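Local coordinates for superoxide dismutase [Mn/Fe] (Porphyromonas gingivalis, PDB 1UES), which destroys superoxide radicals by dismutating them to oxygen and hydrogen peroxide, using one manganese or iron ion per subunit in a homodimer, at residues A16-K21 / L175-S180; T71-L76 / A142-R147; D98-S103 / G132-E137; E110-G115 / L154-W159. The protein carries 1 engineered substitution. All coordinates share one frame; numbering follows the deposited sequence.

Interaction 1: residues A16-K21 / L175-S180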
loop_
_atom_site.group_PDB
_atom_site.type_symbol
_atom_site.label_atom_id
_atom_site.label_comp_id
_atom_site.label_asym_id
_atom_site.label_seq_id
_atom_site.Cartn_x
_atom_site.Cartn_y
_atom_site.Cartn_z
ATOM N N ALA A 16 -5.662 -18.415 12.089
ATOM C CA ALA A 16 -5.009 -17.704 13.185
ATOM C C ALA A 16 -3.864 -18.614 13.635
ATOM O O ALA A 16 -4.035 -19.835 13.713
ATOM C CB ALA A 16 -5.991 -17.470 14.342
ATOM N N PRO A 17 -2.723 -18.028 14.025
ATOM C CA PRO A 17 -2.397 -16.601 14.110
ATOM C C PRO A 17 -1.862 -15.867 12.887
ATOM O O PRO A 17 -1.745 -14.628 12.919
ATOM C CB PRO A 17 -1.337 -16.577 15.177
ATOM C CG PRO A 17 -0.537 -17.784 14.852
ATOM C CD PRO A 17 -1.578 -18.837 14.477
ATOM N N VAL A 18 -1.545 -16.622 11.849
ATOM C CA VAL A 18 -0.934 -16.092 10.622
ATOM C C VAL A 18 -1.829 -15.053 9.930
ATOM O O VAL A 18 -1.344 -14.022 9.448
ATOM C CB VAL A 18 -0.548 -17.257 9.686
ATOM C CG1 VAL A 18 0.169 -16.706 8.434
ATOM C CG2 VAL A 18 0.377 -18.245 10.440
ATOM N N ILE A 19 -3.112 -15.370 9.855
ATOM C CA ILE A 19 -4.120 -14.441 9.354
ATOM C C ILE A 19 -5.175 -14.643 10.448
ATOM O O ILE A 19 -5.900 -15.638 10.450
ATOM C CB ILE A 19 -4.682 -14.824 7.958
ATOM C CG1 ILE A 19 -3.545 -14.804 6.931
ATOM C CG2 ILE A 19 -5.734 -13.779 7.507
ATOM C CD1 ILE A 19 -3.974 -15.120 5.502
ATOM N N SER A 20 -5.195 -13.707 11.392
ATOM C CA SER A 20 -6.077 -13.754 12.553
ATOM C C SER A 20 -7.532 -13.624 12.171
ATOM O O SER A 20 -7.867 -13.233 11.055
ATOM C CB SER A 20 -5.726 -12.642 13.531
ATOM O OG SER A 20 -6.162 -11.401 13.009
ATOM N N LYS A 21 -8.392 -13.943 13.124
ATOM C CA LYS A 21 -9.821 -13.855 12.916
ATOM C C LYS A 21 -10.171 -12.395 12.606
ATOM O O LYS A 21 -10.985 -12.117 11.736
ATOM C CB LYS A 21 -10.571 -14.350 14.161
ATOM C CG LYS A 21 -11.972 -13.777 14.267
ATOM C CD LYS A 21 -12.713 -14.222 15.529
ATOM C CE LYS A 21 -14.233 -13.946 15.362
ATOM N NZ LYS A 21 -14.898 -15.128 14.751
ATOM N N LEU A 175 5.484 -13.285 5.859
ATOM C CA LEU A 175 5.692 -14.166 4.720
ATOM C C LEU A 175 6.214 -15.506 5.169
ATOM O O LEU A 175 5.778 -16.561 4.673
ATOM C CB LEU A 175 6.654 -13.531 3.722
ATOM C CG LEU A 175 6.154 -12.194 3.130
ATOM C CD1 LEU A 175 7.045 -11.803 1.960
ATOM C CD2 LEU A 175 4.690 -12.302 2.662
ATOM N N LYS A 176 7.136 -15.480 6.126
ATOM C CA LYS A 176 7.679 -16.754 6.593
ATOM C C LYS A 176 6.574 -17.625 7.213
ATOM O O LYS A 176 6.582 -18.855 7.039
ATOM C CB LYS A 176 8.872 -16.509 7.542
ATOM C CG LYS A 176 8.533 -16.319 8.986
ATOM C CD LYS A 176 9.477 -15.301 9.649
ATOM C CE LYS A 176 9.134 -15.118 11.115
ATOM N NZ LYS A 176 7.705 -15.436 11.341
ATOM N N ASP A 177 5.601 -17.006 7.883
ATOM C CA ASP A 177 4.509 -17.731 8.496
ATOM C C ASP A 177 3.454 -18.187 7.494
ATOM O O ASP A 177 2.737 -19.125 7.762
ATOM C CB ASP A 177 3.791 -16.887 9.565
ATOM C CG ASP A 177 4.558 -16.813 10.881
ATOM O OD1 ASP A 177 5.309 -17.768 11.200
ATOM O OD2 ASP A 177 4.399 -15.795 11.590
ATOM N N LEU A 178 3.350 -17.537 6.339
ATOM C CA LEU A 178 2.315 -17.934 5.401
ATOM C C LEU A 178 2.501 -19.353 4.943
ATOM O O LEU A 178 1.538 -20.041 4.628
ATOM C CB LEU A 178 2.303 -16.998 4.195
ATOM C CG LEU A 178 1.623 -15.652 4.399
ATOM C CD1 LEU A 178 1.809 -14.841 3.088
ATOM C CD2 LEU A 178 0.138 -15.821 4.760
ATOM N N TRP A 179 3.750 -19.800 4.892
ATOM C CA TRP A 179 3.982 -21.169 4.431
ATOM C C TRP A 179 3.263 -22.227 5.250
ATOM O O TRP A 179 2.874 -23.289 4.724
ATOM C CB TRP A 179 5.479 -21.450 4.387
ATOM C CG TRP A 179 6.215 -20.511 3.533
ATOM C CD1 TRP A 179 7.007 -19.466 3.947
ATOM C CD2 TRP A 179 6.229 -20.479 2.096
ATOM N NE1 TRP A 179 7.503 -18.795 2.853
ATOM C CE2 TRP A 179 7.044 -19.390 1.712
ATOM C CE3 TRP A 179 5.626 -21.267 1.095
ATOM C CZ2 TRP A 179 7.280 -19.059 0.371
ATOM C CZ3 TRP A 179 5.869 -20.926 -0.257
ATOM C CH2 TRP A 179 6.683 -19.837 -0.592
ATOM N N SER A 180 3.050 -21.937 6.531
ATOM C CA SER A 180 2.389 -22.865 7.421
ATOM C C SER A 180 0.898 -23.064 7.122
ATOM O O SER A 180 0.310 -24.038 7.586
ATOM C CB SER A 180 2.584 -22.429 8.880
ATOM O OG SER A 180 1.786 -21.296 9.223
#

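Interaction 2: residues T71-L76 / A142-R147. With MN (manganese (II) ion), chain E.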
loop_
_atom_site.group_PDB
_atom_site.type_symbol
_atom_site.label_atom_id
_atom_site.label_comp_id
_atom_site.label_asym_id
_atom_site.label_seq_id
_atom_site.Cartn_x
_atom_site.Cartn_y
_atom_site.Cartn_z
ATOM N N THR A 71 -10.170 -8.429 -6.980
ATOM C CA THR A 71 -11.132 -9.481 -6.703
ATOM C C THR A 71 -10.525 -10.832 -7.033
ATOM O O THR A 71 -10.542 -11.740 -6.221
ATOM C CB THR A 71 -12.448 -9.282 -7.478
ATOM O OG1 THR A 71 -13.027 -8.053 -7.068
ATOM C CG2 THR A 71 -13.443 -10.369 -7.171
ATOM N N LEU A 72 -9.932 -10.958 -8.211
ATOM C CA LEU A 72 -9.340 -12.227 -8.567
ATOM C C LEU A 72 -8.185 -12.626 -7.641
ATOM O O LEU A 72 -8.088 -13.778 -7.219
ATOM C CB LEU A 72 -8.854 -12.173 -10.017
ATOM C CG LEU A 72 -8.115 -13.440 -10.421
ATOM C CD1 LEU A 72 -9.054 -14.627 -10.359
ATOM C CD2 LEU A 72 -7.517 -13.272 -11.821
ATOM N N ASN A 73 -7.320 -11.672 -7.323
ATOM C CA ASN A 73 -6.188 -11.959 -6.468
ATOM C C ASN A 73 -6.690 -12.485 -5.114
ATOM O O ASN A 73 -6.177 -13.470 -4.595
ATOM C CB ASN A 73 -5.325 -10.690 -6.226
ATOM C CG ASN A 73 -4.345 -10.415 -7.367
ATOM O OD1 ASN A 73 -3.760 -11.343 -7.898
ATOM N ND2 ASN A 73 -4.167 -9.142 -7.726
ATOM N N HIS A 74 -7.680 -11.825 -4.535
ATOM C CA HIS A 74 -8.157 -12.261 -3.224
ATOM C C HIS A 74 -8.864 -13.582 -3.299
ATOM O O HIS A 74 -8.761 -14.374 -2.374
ATOM C CB HIS A 74 -9.060 -11.207 -2.595
ATOM C CG HIS A 74 -8.303 -10.005 -2.136
ATOM N ND1 HIS A 74 -8.037 -8.940 -2.960
ATOM C CD2 HIS A 74 -7.709 -9.727 -0.958
ATOM C CE1 HIS A 74 -7.307 -8.047 -2.317
ATOM N NE2 HIS A 74 -7.094 -8.499 -1.095
ATOM N N ASN A 75 -9.605 -13.819 -4.380
ATOM C CA ASN A 75 -10.301 -15.088 -4.508
ATOM C C ASN A 75 -9.333 -16.252 -4.481
ATOM O O ASN A 75 -9.582 -17.232 -3.793
ATOM C CB ASN A 75 -11.164 -15.118 -5.771
ATOM C CG ASN A 75 -12.397 -14.227 -5.649
ATOM O OD1 ASN A 75 -12.686 -13.700 -4.570
ATOM N ND2 ASN A 75 -13.136 -14.063 -6.755
ATOM N N LEU A 76 -8.226 -16.147 -5.207
ATOM C CA LEU A 76 -7.211 -17.187 -5.210
ATOM C C LEU A 76 -6.459 -17.228 -3.873
ATOM O O LEU A 76 -6.116 -18.283 -3.346
ATOM C CB LEU A 76 -6.229 -16.917 -6.349
ATOM C CG LEU A 76 -6.889 -17.051 -7.738
ATOM C CD1 LEU A 76 -5.990 -16.464 -8.790
ATOM C CD2 LEU A 76 -7.197 -18.533 -8.043
ATOM N N ALA A 142 -2.684 -4.007 -8.145
ATOM C CA ALA A 142 -3.654 -5.049 -8.469
ATOM C C ALA A 142 -3.227 -6.116 -9.477
ATOM O O ALA A 142 -4.050 -6.936 -9.889
ATOM C CB ALA A 142 -4.958 -4.395 -8.941
ATOM N N GLY A 143 -1.949 -6.099 -9.859
ATOM C CA GLY A 143 -1.457 -7.048 -10.833
ATOM C C GLY A 143 -1.732 -8.505 -10.591
ATOM O O GLY A 143 -1.802 -8.970 -9.453
ATOM N N ASN A 144 -1.876 -9.236 -11.689
ATOM C CA ASN A 144 -2.111 -10.665 -11.646
ATOM C C ASN A 144 -1.502 -11.272 -12.916
ATOM O O ASN A 144 -1.667 -10.721 -13.995
ATOM C CB ASN A 144 -3.618 -10.933 -11.575
ATOM C CG ASN A 144 -3.929 -12.397 -11.395
ATOM O OD1 ASN A 144 -4.329 -12.863 -10.302
ATOM N ND2 ASN A 144 -3.744 -13.141 -12.449
ATOM N N PRO A 145 -0.812 -12.422 -12.801
ATOM C CA PRO A 145 -0.162 -13.131 -13.916
ATOM C C PRO A 145 -1.057 -13.372 -15.112
ATOM O O PRO A 145 -0.570 -13.504 -16.239
ATOM C CB PRO A 145 0.281 -14.451 -13.300
ATOM C CG PRO A 145 0.483 -14.139 -11.871
ATOM C CD PRO A 145 -0.604 -13.131 -11.530
ATOM N N VAL A 146 -2.358 -13.454 -14.873
ATOM C CA VAL A 146 -3.274 -13.668 -15.984
ATOM C C VAL A 146 -3.214 -12.529 -16.988
ATOM O O VAL A 146 -3.563 -12.696 -18.158
ATOM C CB VAL A 146 -4.759 -13.874 -15.530
ATOM C CG1 VAL A 146 -4.827 -14.918 -14.473
ATOM C CG2 VAL A 146 -5.367 -12.569 -15.057
ATOM N N ARG A 147 -2.774 -11.355 -16.559
ATOM C CA ARG A 147 -2.705 -10.251 -17.502
ATOM C C ARG A 147 -1.565 -10.487 -18.508
ATOM O O ARG A 147 -1.460 -9.777 -19.507
ATOM C CB ARG A 147 -2.498 -8.922 -16.760
ATOM C CG ARG A 147 -3.155 -7.718 -17.433
ATOM C CD ARG A 147 -2.786 -6.425 -16.707
ATOM N NE ARG A 147 -3.751 -5.348 -16.958
ATOM C CZ ARG A 147 -3.543 -4.074 -16.650
ATOM N NH1 ARG A 147 -2.400 -3.703 -16.074
ATOM N NH2 ARG A 147 -4.478 -3.168 -16.911
HETATM MN MN MN E . -5.519 -7.815 0.281
HETATM O O HOH W 1 -4.507 -6.841 -1.463
#

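Interaction 3: residues D98-S103 / G132-E137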
loop_
_atom_site.group_PDB
_atom_site.type_symbol
_atom_site.label_atom_id
_atom_site.label_comp_id
_atom_site.label_asym_id
_atom_site.label_seq_id
_atom_site.Cartn_x
_atom_site.Cartn_y
_atom_site.Cartn_z
ATOM N N ASP A 98 11.466 -28.318 -7.364
ATOM C CA ASP A 98 12.796 -28.866 -7.086
ATOM C C ASP A 98 13.688 -28.689 -8.309
ATOM O O ASP A 98 14.812 -28.180 -8.214
ATOM C CB ASP A 98 12.704 -30.358 -6.757
ATOM C CG ASP A 98 12.548 -30.635 -5.268
ATOM O OD1 ASP A 98 12.518 -31.836 -4.896
ATOM O OD2 ASP A 98 12.465 -29.670 -4.462
ATOM N N LYS A 99 13.191 -29.095 -9.469
ATOM C CA LYS A 99 13.983 -28.977 -10.686
ATOM C C LYS A 99 14.288 -27.533 -11.049
ATOM O O LYS A 99 15.418 -27.201 -11.403
ATOM C CB LYS A 99 13.284 -29.659 -11.873
ATOM C CG LYS A 99 14.198 -29.823 -13.107
ATOM C CD LYS A 99 13.522 -30.504 -14.297
ATOM C CE LYS A 99 14.481 -30.540 -15.491
ATOM N NZ LYS A 99 13.803 -30.392 -16.829
ATOM N N GLN A 100 13.297 -26.657 -10.931
ATOM C CA GLN A 100 13.499 -25.270 -11.337
ATOM C C GLN A 100 14.094 -24.306 -10.317
ATOM O O GLN A 100 14.657 -23.277 -10.708
ATOM C CB GLN A 100 12.181 -24.721 -11.913
ATOM C CG GLN A 100 11.573 -25.661 -12.962
ATOM C CD GLN A 100 10.314 -25.126 -13.624
ATOM O OE1 GLN A 100 9.404 -25.887 -13.952
ATOM N NE2 GLN A 100 10.259 -23.830 -13.832
ATOM N N PHE A 101 13.997 -24.621 -9.024
ATOM C CA PHE A 101 14.553 -23.738 -8.000
ATOM C C PHE A 101 15.614 -24.452 -7.163
ATOM O O PHE A 101 16.283 -23.829 -6.332
ATOM C CB PHE A 101 13.456 -23.203 -7.061
ATOM C CG PHE A 101 12.521 -22.215 -7.714
ATOM C CD1 PHE A 101 12.865 -20.868 -7.812
ATOM C CD2 PHE A 101 11.300 -22.640 -8.236
ATOM C CE1 PHE A 101 12.003 -19.952 -8.429
ATOM C CE2 PHE A 101 10.430 -21.730 -8.856
ATOM C CZ PHE A 101 10.786 -20.385 -8.951
ATOM N N GLY A 102 15.761 -25.754 -7.386
ATOM C CA GLY A 102 16.732 -26.531 -6.647
ATOM C C GLY A 102 16.091 -27.343 -5.543
ATOM O O GLY A 102 16.229 -28.570 -5.502
ATOM N N SER A 103 15.361 -26.657 -4.670
ATOM C CA SER A 103 14.701 -27.286 -3.543
ATOM C C SER A 103 13.543 -26.420 -3.108
ATOM O O SER A 103 13.443 -25.263 -3.506
ATOM C CB SER A 103 15.662 -27.414 -2.360
ATOM O OG SER A 103 16.082 -26.140 -1.877
ATOM N N GLY A 132 4.564 -25.551 -18.104
ATOM C CA GLY A 132 4.894 -25.848 -16.723
ATOM C C GLY A 132 6.085 -25.079 -16.178
ATOM O O GLY A 132 6.494 -25.319 -15.052
ATOM N N LYS A 133 6.650 -24.164 -16.956
ATOM C CA LYS A 133 7.798 -23.408 -16.468
ATOM C C LYS A 133 7.286 -22.447 -15.410
ATOM O O LYS A 133 6.292 -21.753 -15.635
ATOM C CB LYS A 133 8.472 -22.627 -17.589
ATOM C CG LYS A 133 9.785 -21.981 -17.122
ATOM C CD LYS A 133 10.113 -20.730 -17.900
ATOM C CE LYS A 133 11.622 -20.615 -18.146
ATOM N NZ LYS A 133 12.288 -21.925 -17.912
ATOM N N LEU A 134 7.972 -22.418 -14.269
ATOM C CA LEU A 134 7.577 -21.587 -13.149
ATOM C C LEU A 134 8.341 -20.286 -13.110
ATOM O O LEU A 134 9.509 -20.218 -13.513
ATOM C CB LEU A 134 7.823 -22.327 -11.829
ATOM C CG LEU A 134 7.179 -23.704 -11.638
ATOM C CD1 LEU A 134 7.778 -24.392 -10.390
ATOM C CD2 LEU A 134 5.651 -23.530 -11.479
ATOM N N SER A 135 7.681 -19.258 -12.599
ATOM C CA SER A 135 8.308 -17.958 -12.449
ATOM C C SER A 135 7.759 -17.289 -11.218
ATOM O O SER A 135 6.635 -17.561 -10.802
ATOM C CB SER A 135 8.026 -17.059 -13.654
ATOM O OG SER A 135 6.631 -16.829 -13.839
ATOM N N ILE A 136 8.566 -16.423 -10.626
ATOM C CA ILE A 136 8.108 -15.657 -9.478
ATOM C C ILE A 136 7.852 -14.283 -10.081
ATOM O O ILE A 136 8.741 -13.686 -10.696
ATOM C CB ILE A 136 9.173 -15.583 -8.385
ATOM C CG1 ILE A 136 9.432 -16.998 -7.852
ATOM C CG2 ILE A 136 8.738 -14.587 -7.306
ATOM C CD1 ILE A 136 10.340 -17.084 -6.679
ATOM N N GLU A 137 6.618 -13.809 -9.954
ATOM C CA GLU A 137 6.226 -12.521 -10.511
ATOM C C GLU A 137 5.916 -11.515 -9.413
ATOM O O GLU A 137 5.200 -11.826 -8.478
ATOM C CB GLU A 137 4.976 -12.688 -11.386
ATOM C CG GLU A 137 5.083 -13.759 -12.446
ATOM C CD GLU A 137 5.919 -13.322 -13.638
ATOM O OE1 GLU A 137 6.099 -12.091 -13.835
ATOM O OE2 GLU A 137 6.385 -14.208 -14.380
#

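Interaction 4: residues E110-G115 / L154-W159. Engineered in segment 154-159: T155 (natural residue Gly). With MN (manganese (II) ion), chain E.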
loop_
_atom_site.group_PDB
_atom_site.type_symbol
_atom_site.label_atom_id
_atom_site.label_comp_id
_atom_site.label_asym_id
_atom_site.label_seq_id
_atom_site.Cartn_x
_atom_site.Cartn_y
_atom_site.Cartn_z
ATOM N N GLU A 110 13.594 -17.437 -2.140
ATOM C CA GLU A 110 13.446 -16.493 -3.243
ATOM C C GLU A 110 12.085 -15.832 -3.262
ATOM O O GLU A 110 11.974 -14.639 -3.550
ATOM C CB GLU A 110 13.688 -17.177 -4.588
ATOM C CG GLU A 110 15.065 -17.806 -4.679
ATOM C CD GLU A 110 15.293 -18.521 -5.987
ATOM O OE1 GLU A 110 14.788 -18.047 -7.033
ATOM O OE2 GLU A 110 15.984 -19.562 -5.972
ATOM N N PHE A 111 11.056 -16.609 -2.950
ATOM C CA PHE A 111 9.694 -16.083 -2.936
ATOM C C PHE A 111 9.563 -15.026 -1.829
ATOM O O PHE A 111 9.073 -13.901 -2.063
ATOM C CB PHE A 111 8.715 -17.252 -2.725
ATOM C CG PHE A 111 7.331 -17.004 -3.287
ATOM C CD1 PHE A 111 6.262 -16.759 -2.436
ATOM C CD2 PHE A 111 7.103 -17.027 -4.661
ATOM C CE1 PHE A 111 4.965 -16.538 -2.954
ATOM C CE2 PHE A 111 5.812 -16.805 -5.196
ATOM C CZ PHE A 111 4.740 -16.561 -4.338
ATOM N N ASN A 112 10.020 -15.375 -0.631
ATOM C CA ASN A 112 9.986 -14.436 0.484
ATOM C C ASN A 112 10.747 -13.155 0.121
ATOM O O ASN A 112 10.295 -12.038 0.412
ATOM C CB ASN A 112 10.640 -15.064 1.728
ATOM C CG ASN A 112 9.812 -16.187 2.342
ATOM O OD1 ASN A 112 8.642 -16.387 2.011
ATOM N ND2 ASN A 112 10.434 -16.936 3.242
ATOM N N THR A 113 11.897 -13.303 -0.536
ATOM C CA THR A 113 12.692 -12.136 -0.885
ATOM C C THR A 113 11.963 -11.242 -1.874
ATOM O O THR A 113 11.995 -10.037 -1.747
ATOM C CB THR A 113 14.060 -12.514 -1.474
ATOM O OG1 THR A 113 14.852 -13.170 -0.470
ATOM C CG2 THR A 113 14.777 -11.266 -1.907
ATOM N N ALA A 114 11.290 -11.847 -2.843
ATOM C CA ALA A 114 10.526 -11.092 -3.825
ATOM C C ALA A 114 9.392 -10.326 -3.127
ATOM O O ALA A 114 9.077 -9.184 -3.482
ATOM C CB ALA A 114 9.946 -12.048 -4.868
ATOM N N GLY A 115 8.782 -10.963 -2.134
ATOM C CA GLY A 115 7.692 -10.328 -1.411
ATOM C C GLY A 115 8.162 -9.185 -0.543
ATOM O O GLY A 115 7.528 -8.127 -0.473
ATOM N N LEU A 154 0.201 -19.580 -6.730
ATOM C CA LEU A 154 0.250 -19.257 -5.323
ATOM C C LEU A 154 0.590 -17.777 -5.161
ATOM O O LEU A 154 1.478 -17.271 -5.831
ATOM C CB LEU A 154 1.337 -20.107 -4.641
ATOM C CG LEU A 154 1.785 -19.640 -3.261
ATOM C CD1 LEU A 154 0.682 -19.990 -2.253
ATOM C CD2 LEU A 154 3.145 -20.300 -2.874
ATOM N N THR A 155 -0.143 -17.078 -4.300
ATOM C CA THR A 155 0.201 -15.668 -4.095
ATOM C C THR A 155 0.258 -15.258 -2.648
ATOM O O THR A 155 -0.502 -15.758 -1.819
ATOM C CB THR A 155 -0.783 -14.697 -4.837
ATOM O OG1 THR A 155 -0.255 -13.364 -4.772
ATOM C CG2 THR A 155 -2.206 -14.710 -4.200
ATOM N N PHE A 156 1.180 -14.339 -2.334
ATOM C CA PHE A 156 1.255 -13.773 -0.996
ATOM C C PHE A 156 0.857 -12.278 -1.198
ATOM O O PHE A 156 1.399 -11.601 -2.053
ATOM C CB PHE A 156 2.669 -13.831 -0.415
ATOM C CG PHE A 156 3.107 -15.208 0.040
ATOM C CD1 PHE A 156 2.242 -16.298 -0.023
ATOM C CD2 PHE A 156 4.398 -15.393 0.532
ATOM C CE1 PHE A 156 2.648 -17.581 0.401
ATOM C CE2 PHE A 156 4.823 -16.663 0.960
ATOM C CZ PHE A 156 3.957 -17.752 0.896
ATOM N N ASP A 157 -0.135 -11.816 -0.447
ATOM C CA ASP A 157 -0.590 -10.432 -0.521
ATOM C C ASP A 157 0.358 -9.592 0.329
ATOM O O ASP A 157 0.514 -9.877 1.534
ATOM C CB ASP A 157 -1.991 -10.399 0.065
ATOM C CG ASP A 157 -2.691 -9.076 -0.108
ATOM O OD1 ASP A 157 -2.100 -8.147 -0.691
ATOM O OD2 ASP A 157 -3.853 -9.035 0.375
ATOM N N VAL A 158 0.995 -8.576 -0.269
ATOM C CA VAL A 158 1.873 -7.734 0.527
ATOM C C VAL A 158 1.334 -6.337 0.697
ATOM O O VAL A 158 2.060 -5.411 1.069
ATOM C CB VAL A 158 3.371 -7.771 0.078
ATOM C CG1 VAL A 158 3.876 -9.231 0.169
ATOM C CG2 VAL A 158 3.536 -7.232 -1.348
ATOM N N TRP A 159 0.026 -6.214 0.445
ATOM C CA TRP A 159 -0.663 -4.959 0.744
ATOM C C TRP A 159 -0.575 -5.009 2.280
ATOM O O TRP A 159 -0.739 -6.059 2.871
ATOM C CB TRP A 159 -2.144 -5.021 0.343
ATOM C CG TRP A 159 -2.377 -4.642 -1.092
ATOM C CD1 TRP A 159 -1.924 -5.300 -2.190
ATOM C CD2 TRP A 159 -3.123 -3.523 -1.559
ATOM N NE1 TRP A 159 -2.336 -4.659 -3.334
ATOM C CE2 TRP A 159 -3.079 -3.556 -2.978
ATOM C CE3 TRP A 159 -3.829 -2.488 -0.918
ATOM C CZ2 TRP A 159 -3.720 -2.582 -3.780
ATOM C CZ3 TRP A 159 -4.477 -1.515 -1.714
ATOM C CH2 TRP A 159 -4.411 -1.576 -3.138
HETATM MN MN MN E . -5.519 -7.815 0.281
HETATM O O HOH W 1 -4.507 -6.841 -1.463
#

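Interaction 1: residues A16-K21 / L175-S180
V18 presents both its methyl groups to the C-terminal part of segment 175-180, straddling the peptide carbonyl of D177. CG1, anti to the backbone N (chi1 -177°), lies 3.6 Å from D177 O and goes on to touch L178 CD2 at 3.8 Å. The other branch, CG2, packs against D177 CB and comes within 3.6 Å of S180 OG. Those two oxygens are already engaged with each other: S180 OG donates to D177 O over 2.8 Å, in the carbonyl plane, and S180 N shares the same acceptor. The valine therefore covers a carbonyl that already accepts from both N and OG of S180. This seam joins the two halves of the iron/manganese superoxide dismutase fold, the loop leading into helix 21-42 of the alpha-hairpin domain and a helix of the C-terminal domain. Next in the loop, I19 sends the end of its extended chain inward, with CD1 at 4.2 Å from L178 CD2, so that one leucine methyl serves both loop residues. I181 also packs on V18 and I19, while L178 rests on F156 of the sheet. The D177 carboxylate is held by Y167 OH and, at 3.3 Å from OD2, by K176 NZ. S20 caps helix 21-42 through T23 N, and the side chain of I19 lies about 5 Å from that of the metal ligand H27.

Interaction 2: residues T71-L76 / A142-R147
On the metal-bearing helix 62-79, L72 and N73 face the loop that joins strands 134-140 and 151-157, one turning an apolar side and the other an amide toward it. N73 ND2 donates to G143 O over 2.9 Å with an N-H...O angle of 156°. The acceptor lies close to the amide plane of N73, but the donor stands 52° above the carbonyl plane of G143. The other end of this amide is fixed as well, because N73 OD1 accepts from W125 NE1 of strand 122-128. Bound at both ends, the amide has little freedom to rotate. N144 and N73 lie alongside, running opposite ways with their amide planes 29° apart, and L72 comes roughly perpendicular to the N144 side chain. The next residue along the helix, H74, belongs to the metal site characteristic of the iron/manganese superoxide dismutases: its NE2 binds the manganese ion at 2.2 Å, alongside H27, D157, H161 and a water. Its ND1 bonds to Q70 O, which helps fix the imidazole plane. L72, with CG anti to the backbone N, extends CD2 to within 3.9 Å of V146 CG2, and both residues also pack on V57 of helix 53-59. V146 sits in the 3-10 turn that opens at P145, where R147 N bonds to N144 O. Near the start of the loop, A142 packs on F119 of the second subunit.

Interaction 3: residues D98-S103 / G132-E137
F101 and I136 form the closest apolar pair here, the ring of F101 lying obliquely against the outer end of the isoleucine with F101 CE1 at 3.7 Å from I136 CD1. F101 CZ also touches the isoleucine, 3.8 Å from I136 CG1. On its other flank F101 CE2 reaches L134 CB at 4.0 Å, so a single ring spans two residues of strand 134-140. Q100 completes the first shell: its extended side chain runs roughly perpendicular to that of L134 and brings its amide beside the backbone of G132, K133 and L134. G132 itself has positive phi, and its carbonyl oxygen receives a hydrogen bond from Y191 OH of the C-terminal residue.

A second shell positions these groups. F107 meets the F101 ring, A96 and I97 of helix 91-101 pack on L134, and I136 is seated on E110, F111 and A114 of helix 104-116. S135 turns the other way and donates its OG to E137 OE2 over 2.7 Å, on the anti lone pair. Backbone bonds of S135 with A127 and of E137 with W125 hold the strand in the sheet. G102, at positive phi, ends helix 91-101 directly after F101, and S103 then caps helix 104-116 through K106 N. Helices 91-101 and 104-116 packed against an antiparallel three-stranded sheet, as here, are typical of the C-terminal domain of iron/manganese superoxide dismutases.

Interaction 4: residues E110-G115 / L154-W159
F111 drives the edge of its ring almost squarely into the face of F156, a T-shaped stack with planes 85° apart and centroids separated by 5.0 Å. CE1 of F111 stands 3.6 Å above the plane of the F156 ring and over its centre, an approach that probably lets the weakly positive C-H edge of F111 meet the pi face of F156. F111 is set with CG anti to the backbone N (chi1 -154°), and L154 O sits at the edge of its ring, near the ring plane, 3.7 Å from F111 CZ. F156 in turn has a polar atom at its edge: N112 OD1 lies in the ring plane, 4.0 Å from CE2, with the amide nearly coplanar with the ring. That oxygen accepts from W179 NE1, which holds the amide in place.

Further along, V158 packs on the backbone of G115, its CG1 3.9 Å from G115 O. These contacts seat helix 104-116 on strand 151-157, the axes of the two short pieces crossing at -39°. T155, an engineered residue where the natural protein has glycine, points away from the helix and bonds through OG1 to V124 O.

The residue after F156, D157, turns from the helix to the manganese ion, which its OD2 binds at 2.1 Å. Its OD1 accepts from W159 N over 3.1 Å, an Asx turn, and takes a weak bond from the metal-bound water. One carboxylate thus engages metal, water and its own backbone, which probably limits its rotation.

From the N terminus, interaction 1 opens first, at 16-21, and closes last, at 175-180, so its loop encloses the other three and joins the alpha-hairpin domain to the C-terminal domain. Interaction 2 leaves helix 62-79 and closes in the loop after strand 134-140, also bridging the two domains. Within its span lies interaction 3, which ties helix 91-101 to strand 134-140. Interaction 4 starts on helix 104-116 and ends on strand 151-157, crossing both 2 and 3. Interactions 2 and 4 converge on the manganese ion through H74 and D157. Interactions 3 and 4 meet on the same sheet, and interactions 1 and 4 touch directly.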